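Local coordinates for protein 2-dehydropantoate 2-reductase (Geobacter metallireducens, PDB 3HN2) that probably catalyses the NADPH-dependent reduction of ketopantoate to pantoate in the pathway to pantothenate, at residues R34-E37 / A38-N42. Numbering follows the deposited sequence.
Sequences RDYE and AIAGN
The short helix 36-41, which follows strand 28-31 of the Rossmann-type domain, is tied together where Tyr36 meets Ile39 and Ala40. The carbonyl oxygen of Tyr36 takes two backbone N-H groups: Ala40 N, 2.9 Å from Tyr36 O, makes the alpha-helical i to i+4 bond with an N-H...O angle of 147°, while Ile39 N reaches the same oxygen in a weak i to i+3 bond. One residue further on, Gly41 N is weakly bonded to Glu37 O at 3.3 Å, and a further weak i to i+4 bond runs from Asn42 N to Ala38 O. Ala40 CB lies over one face of the Tyr36 ring, 4.4 Å from Tyr36 CZ, a loose apolar contact; with CG anti to the backbone N (chi1 171°), the ring lies alongside the first turn, and the Tyr36 side chain also touches Arg62. Ile39 extends to another side of the helix and crosses Asp35, its CD1 coming within 3.4 Å of Asp35 O and 4.2 Å of Asp35 OD1. Both of these residues are buried: Ile39 also packs on Leu32 and Val58, and the Asp35 side chain touches Pro135, its OD2 making a long, weak ion pair with Arg132. Glu37 and Ala40 are exposed, as befits a short surface helix with Ile39 turned inward, leading from the main Rossmann-type sheet to the small sheet containing strand 44-48.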
loop_
_atom_site.group_PDB
_atom_site.type_symbol
_atom_site.label_atom_id
_atom_site.label_comp_id
_atom_site.label_asym_id
_atom_site.label_seq_id
_atom_site.Cartn_x
_atom_site.Cartn_y
_atom_site.Cartn_z
ATOM N N ARG A 34 24.665 12.736 -17.386
ATOM C CA ARG A 34 24.390 11.813 -18.487
ATOM C C ARG A 34 23.502 12.428 -19.579
ATOM O O ARG A 34 23.750 12.238 -20.772
ATOM C CB ARG A 34 23.789 10.514 -17.928
ATOM C CG ARG A 34 22.988 9.674 -18.917
ATOM C CD ARG A 34 23.085 8.188 -18.608
ATOM N NE ARG A 34 24.356 7.618 -19.058
ATOM C CZ ARG A 34 24.589 7.158 -20.286
ATOM N NH1 ARG A 34 23.640 7.191 -21.214
ATOM N NH2 ARG A 34 25.780 6.659 -20.592
ATOM N N ASP A 35 22.492 13.185 -19.165
ATOM C CA ASP A 35 21.541 13.768 -20.107
ATOM C C ASP A 35 21.383 15.284 -19.956
ATOM O O ASP A 35 20.287 15.780 -19.687
ATOM C CB ASP A 35 20.185 13.051 -20.022
ATOM C CG ASP A 35 19.785 12.688 -18.593
ATOM O OD1 ASP A 35 20.266 13.333 -17.634
ATOM O OD2 ASP A 35 18.974 11.750 -18.432
ATOM N N TYR A 36 22.483 16.011 -20.136
ATOM C CA TYR A 36 22.454 17.472 -20.163
ATOM C C TYR A 36 21.846 17.959 -21.475
ATOM O O TYR A 36 20.976 18.828 -21.477
ATOM C CB TYR A 36 23.865 18.046 -19.978
ATOM C CG TYR A 36 23.976 19.542 -20.206
ATOM C CD1 TYR A 36 24.502 20.050 -21.396
ATOM C CD2 TYR A 36 23.564 20.450 -19.229
ATOM C CE1 TYR A 36 24.606 21.423 -21.611
ATOM C CE2 TYR A 36 23.665 21.828 -19.434
ATOM C CZ TYR A 36 24.189 22.307 -20.626
ATOM O OH TYR A 36 24.293 23.664 -20.836
ATOM N N GLU A 37 22.311 17.373 -22.575
ATOM C CA GLU A 37 21.936 17.779 -23.931
ATOM C C GLU A 37 20.471 17.508 -24.285
ATOM O O GLU A 37 19.878 18.241 -25.077
ATOM C CB GLU A 37 22.874 17.123 -24.953
ATOM C CG GLU A 37 23.187 15.655 -24.668
ATOM C CD GLU A 37 24.594 15.257 -25.085
ATOM O OE1 GLU A 37 24.980 15.533 -26.241
ATOM O OE2 GLU A 37 25.316 14.662 -24.254
ATOM N N ALA A 38 19.899 16.466 -23.688
ATOM C CA ALA A 38 18.501 16.106 -23.919
ATOM C C ALA A 38 17.527 17.059 -23.224
ATOM O O ALA A 38 16.411 17.269 -23.699
ATOM C CB ALA A 38 18.250 14.681 -23.482
ATOM N N ILE A 39 17.962 17.641 -22.108
ATOM C CA ILE A 39 17.117 18.532 -21.305
ATOM C C ILE A 39 17.396 20.021 -21.600
ATOM O O ILE A 39 16.538 20.880 -21.372
ATOM C CB ILE A 39 17.216 18.187 -19.780
ATOM C CG1 ILE A 39 17.060 16.675 -19.567
ATOM C CG2 ILE A 39 16.152 18.923 -18.963
ATOM C CD1 ILE A 39 17.253 16.201 -18.131
ATOM N N ALA A 40 18.579 20.324 -22.131
ATOM C CA ALA A 40 18.878 21.682 -22.599
ATOM C C ALA A 40 18.168 21.974 -23.923
ATOM O O ALA A 40 17.827 23.124 -24.214
ATOM C CB ALA A 40 20.379 21.896 -22.735
ATOM N N GLY A 41 17.945 20.921 -24.709
ATOM C CA GLY A 41 17.258 21.025 -25.992
ATOM C C GLY A 41 15.746 21.054 -25.877
ATOM O O GLY A 41 15.095 21.951 -26.417
ATOM N N ASN A 42 15.185 20.078 -25.165
ATOM C CA ASN A 42 13.731 19.932 -25.061
ATOM C C ASN A 42 13.110 20.328 -23.722
ATOM O O ASN A 42 11.981 20.822 -23.680
ATOM C CB ASN A 42 13.315 18.500 -25.411
ATOM C CG ASN A 42 13.041 18.315 -26.889
ATOM O OD1 ASN A 42 13.729 17.550 -27.565
ATOM N ND2 ASN A 42 12.029 19.015 -27.402
#